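Local coordinates for UPF0033 domain-containing protein (Desulfitobacterium hafniense, PDB 3HZ7) that is of unknown function but belongs to the TusA sulfur-carrier family and, as a SirA-like domain, may handle sulfur in the larger protein it comes from, at residues 34-38 with 39-43; 45-48 with 49-52. One frame throughout, in Å; residues are numbered along the deposited sequence.

Interaction 1: 34-38 with 39-43; sequences VLVDN and DISRQ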
ATOM      1  N   VAL A  34       1.866  -3.450   0.262  1.00 19.62           N
ATOM      2  CA  VAL A  34       0.620  -4.041   0.731  1.00 16.91           C
ATOM      3  C   VAL A  34       0.151  -5.134  -0.211  1.00 17.14           C
ATOM      4  O   VAL A  34       0.073  -4.912  -1.422  1.00 19.41           O
ATOM      5  CB  VAL A  34      -0.493  -2.971   0.775  1.00 18.71           C
ATOM      6  CG1 VAL A  34      -1.739  -3.502   1.616  1.00 14.57           C
ATOM      7  CG2 VAL A  34       0.082  -1.649   1.265  1.00 20.54           C
ATOM      8  N   LEU A  35      -0.162  -6.294   0.326  1.00 15.21           N
ATOM      9  CA  LEU A  35      -0.712  -7.367  -0.503  1.00 18.87           C
ATOM     10  C   LEU A  35      -2.274  -7.324  -0.478  1.00 21.35           C
ATOM     11  O   LEU A  35      -2.910  -7.399   0.625  1.00 16.73           O
ATOM     12  CB  LEU A  35      -0.210  -8.723  -0.009  1.00 15.69           C
ATOM     13  CG  LEU A  35       1.308  -8.873   0.178  1.00 22.40           C
ATOM     14  CD1 LEU A  35       1.648 -10.315   0.711  1.00 24.70           C
ATOM     15  CD2 LEU A  35       1.999  -8.645  -1.186  1.00 24.87           C
ATOM     16  N   VAL A  36      -2.887  -7.132  -1.649  1.00 16.99           N
ATOM     17  CA  VAL A  36      -4.370  -7.145  -1.764  1.00 19.58           C
ATOM     18  C   VAL A  36      -4.840  -8.123  -2.854  1.00 27.62           C
ATOM     19  O   VAL A  36      -4.065  -8.577  -3.708  1.00 20.36           O
ATOM     20  CB  VAL A  36      -5.012  -5.738  -1.967  1.00 20.33           C
ATOM     21  CG1 VAL A  36      -4.750  -4.918  -0.721  1.00 24.36           C
ATOM     22  CG2 VAL A  36      -4.454  -4.993  -3.281  1.00 19.28           C
ATOM     23  N   ASP A  37      -6.102  -8.541  -2.751  1.00 36.45           N
ATOM     24  CA  ASP A  37      -6.631  -9.508  -3.699  1.00 31.92           C
ATOM     25  C   ASP A  37      -7.685  -8.961  -4.656  1.00 33.15           C
ATOM     26  O   ASP A  37      -8.499  -9.730  -5.146  1.00 38.50           O
ATOM     27  CB  ASP A  37      -7.194 -10.711  -2.946  1.00 30.78           C
ATOM     28  CG  ASP A  37      -8.380 -10.344  -2.035  1.00 33.13           C
ATOM     29  OD1 ASP A  37      -9.103  -9.362  -2.314  1.00 29.48           O
ATOM     30  OD2 ASP A  37      -8.596 -11.076  -1.035  1.00 38.86           O
ATOM     31  N   ASN A  38      -7.704  -7.660  -4.919  1.00 26.36           N
ATOM     32  CA  ASN A  38      -8.694  -7.158  -5.878  1.00 34.25           C
ATOM     33  C   ASN A  38      -8.211  -5.800  -6.338  1.00 33.30           C
ATOM     34  O   ASN A  38      -7.544  -5.093  -5.586  1.00 31.09           O
ATOM     35  CB  ASN A  38     -10.129  -7.093  -5.222  1.00 34.56           C
ATOM     36  CG  ASN A  38     -10.202  -6.096  -4.092  1.00 24.48           C
ATOM     37  OD1 ASN A  38     -10.304  -4.911  -4.327  1.00 30.07           O
ATOM     38  ND2 ASN A  38     -10.101  -6.571  -2.859  1.00 27.71           N
ATOM     39  N   ASP A  39      -8.555  -5.448  -7.576  1.00 36.54           N
ATOM     40  CA  ASP A  39      -8.142  -4.201  -8.219  1.00 33.90           C
ATOM     41  C   ASP A  39      -8.648  -2.954  -7.576  1.00 32.67           C
ATOM     42  O   ASP A  39      -8.032  -1.886  -7.658  1.00 29.31           O
ATOM     43  CB  ASP A  39      -8.614  -4.183  -9.672  1.00 41.47           C
ATOM     44  CG  ASP A  39      -7.572  -4.646 -10.617  1.00 51.17           C
ATOM     45  OD1 ASP A  39      -7.462  -5.883 -10.836  1.00 51.37           O
ATOM     46  OD2 ASP A  39      -6.858  -3.738 -11.135  1.00 61.43           O
ATOM     47  N   ILE A  40      -9.830  -3.083  -6.990  1.00 34.56           N
ATOM     48  CA  ILE A  40     -10.465  -1.981  -6.323  1.00 32.62           C
ATOM     49  C   ILE A  40      -9.592  -1.516  -5.158  1.00 24.82           C
ATOM     50  O   ILE A  40      -9.394  -0.327  -4.950  1.00 23.95           O
ATOM     51  CB  ILE A  40     -11.865  -2.414  -5.789  1.00 42.11           C
ATOM     52  CG1 ILE A  40     -12.782  -2.789  -6.974  1.00 38.13           C
ATOM     53  CG2 ILE A  40     -12.483  -1.263  -4.977  1.00 31.48           C
ATOM     54  CD1 ILE A  40     -13.259  -1.568  -7.755  1.00 46.56           C
ATOM     55  N   SER A  41      -9.064  -2.460  -4.408  1.00 29.85           N
ATOM     56  CA  SER A  41      -8.210  -2.100  -3.274  1.00 30.75           C
ATOM     57  C   SER A  41      -6.952  -1.397  -3.767  1.00 25.09           C
ATOM     58  O   SER A  41      -6.516  -0.370  -3.185  1.00 25.00           O
ATOM     59  CB  SER A  41      -7.828  -3.351  -2.472  1.00 33.96           C
ATOM     60  OG  SER A  41      -8.973  -3.894  -1.836  1.00 48.93           O
ATOM     61  N   ARG A  42      -6.388  -1.930  -4.863  1.00 27.60           N
ATOM     62  CA  ARG A  42      -5.167  -1.367  -5.444  1.00 22.37           C
ATOM     63  C   ARG A  42      -5.434   0.094  -5.801  1.00 26.12           C
ATOM     64  O   ARG A  42      -4.658   1.021  -5.458  1.00 20.22           O
ATOM     65  CB  ARG A  42      -4.765  -2.217  -6.667  1.00 26.15           C
ATOM     66  CG  ARG A  42      -3.441  -1.804  -7.317  1.00 23.93           C
ATOM     67  CD  ARG A  42      -3.666  -0.726  -8.406  1.00 28.12           C
ATOM     68  NE  ARG A  42      -4.613  -1.292  -9.357  1.00 31.82           N
ATOM     69  CZ  ARG A  42      -5.191  -0.648 -10.365  1.00 35.99           C
ATOM     70  NH1 ARG A  42      -6.047  -1.308 -11.137  1.00 35.39           N
ATOM     71  NH2 ARG A  42      -4.911   0.622 -10.607  1.00 32.73           N
ATOM     72  N   GLN A  43      -6.572   0.326  -6.456  1.00 27.33           N
ATOM     73  CA  GLN A  43      -6.942   1.685  -6.820  1.00 30.44           C
ATOM     74  C   GLN A  43      -7.066   2.575  -5.607  1.00 23.97           C
ATOM     75  O   GLN A  43      -6.623   3.736  -5.597  1.00 29.36           O
ATOM     76  CB  GLN A  43      -8.303   1.695  -7.544  1.00 39.66           C
ATOM     77  CG  GLN A  43      -8.371   0.840  -8.789  1.00 48.09           C
ATOM     78  CD  GLN A  43      -9.788   0.744  -9.314  1.00 45.21           C
ATOM     79  OE1 GLN A  43     -10.483   1.740  -9.391  1.00 44.37           O
ATOM     80  NE2 GLN A  43     -10.213  -0.456  -9.672  1.00 50.96           N
TER
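An asparagine N-cap begins helix 39-52: N38, at the end of the short loop that follows strand 31-36, caps the helix by accepting from S41. The amide oxygen OD1 of N38 accepts from the backbone N of S41 at 2.7 Å, with an N-H...O angle of 148°. The donor is tilted 32° from the carbonyl plane of the side chain, so it comes in obliquely. CG of N38 lies between its own backbone N and carbonyl carbon (chi1 65°), which swings the amide over the first helical turn. A second bond to the same oxygen, from OG of S41 at 3.0 Å, is doubtful because OG is crowded by another atom. The other end of the amide is fixed as well, because ND2 of N38 gives a bond to OD1 of D37 at 3.0 Å, close to the amide plane; this sets the flip of the group and leaves OD1 facing the helix. The main-chain O of N38 receives weak bonds from the N atoms of S41 and R42. With an alanine here, the S41 amide would probably lose its side-chain acceptor and OD1 of D37 its amide donor. Beneath the cap, V36 packs on S41, CB to CB at 3.7 Å, and joins the end of the strand to the inner side of the helix. R42 bends at chi2 and chi3 to bring NH1 to OD2 of D39 at 2.6 Å, an in-plane salt bridge that uses the anti lone pair of the carboxylate. The R42 side chain lies against strand 66-71 and makes a cation-pi contact with Y58, while OD2 of D37 accepts from the N of G8. The whole is a strand-to-helix turn with an asparagine N-cap, at the entry to the second helix of a TusA-like alpha-beta fold.

Interaction 2: 45-48 with 49-52; sequences LQKM and AEGM
Two selenomethionines one helical turn apart, M48 and M52, touch through their selenium atoms, SE to SE at 3.5 Å. Their side chains run side by side and point the same way. CG of M48 is anti to its backbone N (chi1 176°), and bends at chi2 and chi3 then turn the chain so that its selenium sits beside that of M52. M52 takes a straighter course, bending at chi3, and its CG also rests 3.4 Å from the carbonyl O of M48. That carbonyl accepts from N of M52 at 2.9 Å, so backbone and side chains of this pair are joined at the same turn.

The exposed flank is built differently. The first torsion of E50 (chi1 71°) places CG between the backbone N and the carbonyl carbon, which carries it to 3.0 Å from O of K47, a close approach. The same oxygen accepts from N of G51 at 2.7 Å. K47 and E50 carry opposite charges, but NZ of K47 and OE2 of E50 are 6.8 Å apart, so any attraction is probably modest. Farther round, CB of A49 lies 3.5 Å from O of L45, the carbonyl that accepts the A49 amide, and N of E50 bonds to O of Q46 in a nearly straight line (170°).

The surrounding fold sets which flank is which. L45 and M48 pack on V15 and A18 of helix 13-23, and M48 and A49 also meet I70 of strand 66-71. A49 and Q46 face strand 55-60, where NE2 of Q46 is hydrogen-bonded to OG of S56. The pattern is that of an amphipathic alpha-helix, with i to i+4 backbone bonds, lying against the mixed sheet of a two-layer alpha-beta fold.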
ATOM      1  N   LEU A  45      -5.659   2.171  -2.725  1.00 21.94           N
ATOM      2  CA  LEU A  45      -4.300   2.380  -2.198  1.00 24.54           C
ATOM      3  C   LEU A  45      -3.544   3.434  -3.004  1.00 24.87           C
ATOM      4  O   LEU A  45      -2.867   4.266  -2.399  1.00 21.69           O
ATOM      5  CB  LEU A  45      -3.534   1.041  -2.164  1.00 17.39           C
ATOM      6  CG  LEU A  45      -3.934   0.077  -1.034  1.00 18.02           C
ATOM      7  CD1 LEU A  45      -3.419  -1.346  -1.391  1.00 16.73           C
ATOM      8  CD2 LEU A  45      -3.357   0.564   0.306  1.00 25.34           C
ATOM      9  N   GLN A  46      -3.652   3.431  -4.352  1.00 29.41           N
ATOM     10  CA  GLN A  46      -2.940   4.453  -5.143  1.00 24.55           C
ATOM     11  C   GLN A  46      -3.512   5.863  -4.992  1.00 21.50           C
ATOM     12  O   GLN A  46      -2.773   6.865  -4.939  1.00 24.58           O
ATOM     13  CB  GLN A  46      -2.883   4.079  -6.634  1.00 29.03           C
ATOM     14  CG  GLN A  46      -2.030   2.849  -6.884  1.00 27.88           C
ATOM     15  CD  GLN A  46      -1.511   2.745  -8.296  1.00 32.67           C
ATOM     16  OE1 GLN A  46      -2.278   2.655  -9.262  1.00 29.26           O
ATOM     17  NE2 GLN A  46      -0.180   2.732  -8.417  1.00 21.29           N
ATOM     18  N   LYS A  47      -4.827   5.956  -4.894  1.00 28.12           N
ATOM     19  CA  LYS A  47      -5.467   7.288  -4.706  1.00 30.82           C
ATOM     20  C   LYS A  47      -5.028   7.880  -3.359  1.00 28.94           C
ATOM     21  O   LYS A  47      -4.764   9.095  -3.239  1.00 26.65           O
ATOM     22  CB  LYS A  47      -7.000   7.160  -4.745  1.00 33.32           C
ATOM     23  CG  LYS A  47      -7.538   6.470  -6.057  1.00 35.40           C
ATOM     24  CD  LYS A  47      -8.754   7.203  -6.608  1.00 42.55           C
ATOM     25  CE  LYS A  47      -9.396   6.530  -7.820  1.00 51.35           C
ATOM     26  NZ  LYS A  47     -10.007   5.197  -7.490  1.00 52.36           N
HETATM   27  N   MSE A  48      -4.923   7.020  -2.342  1.00 30.48           N
HETATM   28  CA  MSE A  48      -4.474   7.473  -1.013  1.00 24.89           C
HETATM   29  C   MSE A  48      -3.034   7.877  -1.105  1.00 28.66           C
HETATM   30  O   MSE A  48      -2.624   8.892  -0.519  1.00 26.34           O
HETATM   31  CB  MSE A  48      -4.662   6.347   0.028  1.00 31.13           C
HETATM   32  CG  MSE A  48      -4.137   6.684   1.425  1.00 38.04           C
HETATM   33 SE   MSE A  48      -2.197   6.272   1.734  1.00 39.79          SE
HETATM   34  CE  MSE A  48      -2.401   4.359   1.742  1.00 15.10           C
ATOM     35  N   ALA A  49      -2.232   7.108  -1.858  1.00 27.95           N
ATOM     36  CA  ALA A  49      -0.805   7.463  -1.973  1.00 30.36           C
ATOM     37  C   ALA A  49      -0.651   8.824  -2.706  1.00 30.79           C
ATOM     38  O   ALA A  49       0.123   9.697  -2.283  1.00 27.82           O
ATOM     39  CB  ALA A  49      -0.033   6.353  -2.746  1.00 24.04           C
ATOM     40  N   GLU A  50      -1.358   8.989  -3.824  1.00 34.13           N
ATOM     41  CA  GLU A  50      -1.243  10.254  -4.550  1.00 38.19           C
ATOM     42  C   GLU A  50      -1.741  11.328  -3.598  1.00 38.64           C
ATOM     43  O   GLU A  50      -1.063  12.340  -3.401  1.00 42.30           O
ATOM     44  CB  GLU A  50      -2.047  10.242  -5.867  1.00 35.58           C
ATOM     45  CG  GLU A  50      -3.553  10.270  -5.729  1.00 54.79           C
ATOM     46  CD  GLU A  50      -4.261  10.627  -7.040  1.00 66.64           C
ATOM     47  OE1 GLU A  50      -4.051  11.761  -7.537  1.00 72.34           O
ATOM     48  OE2 GLU A  50      -5.026   9.785  -7.573  1.00 65.52           O
ATOM     49  N   GLY A  51      -2.916  11.103  -2.996  1.00 41.84           N
ATOM     50  CA  GLY A  51      -3.431  12.051  -2.022  1.00 34.90           C
ATOM     51  C   GLY A  51      -2.331  12.515  -1.072  1.00 34.75           C
ATOM     52  O   GLY A  51      -2.142  13.721  -0.897  1.00 42.90           O
HETATM   53  N   MSE A  52      -1.574  11.592  -0.480  1.00 34.05           N
HETATM   54  CA  MSE A  52      -0.489  11.975   0.428  1.00 33.02           C
HETATM   55  C   MSE A  52       0.786  12.483  -0.259  1.00 37.10           C
HETATM   56  O   MSE A  52       1.723  12.919   0.411  1.00 39.41           O
HETATM   57  CB  MSE A  52      -0.093  10.811   1.340  1.00 40.02           C
HETATM   58  CG  MSE A  52      -1.183  10.257   2.257  1.00 58.17           C
HETATM   59 SE   MSE A  52      -0.467   8.839   3.435  1.00 81.72          SE
HETATM   60  CE  MSE A  52       0.422   9.938   4.793  1.00 70.97           C
TER

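How the interactions relate
From the N terminus, strand 2-5 and helix 13-23 come first, and strand 31-36 then runs parallel to strand 2-5 at its side. Interaction 1 closes the tight turn that leaves this strand and enters helix 39-52; interaction 2 lies farther along the same helix, near its C-terminal end. The two follow in series, neither nested nor crossed, with centres about 13 Å apart. They meet through L45, whose CD1 packs against CG1 of V36 at 3.9 Å. Between them they tie strand 31-36 to helix 39-52 and set that helix against helix 13-23 and strands 66-71 and 55-60, which follow it in the chain.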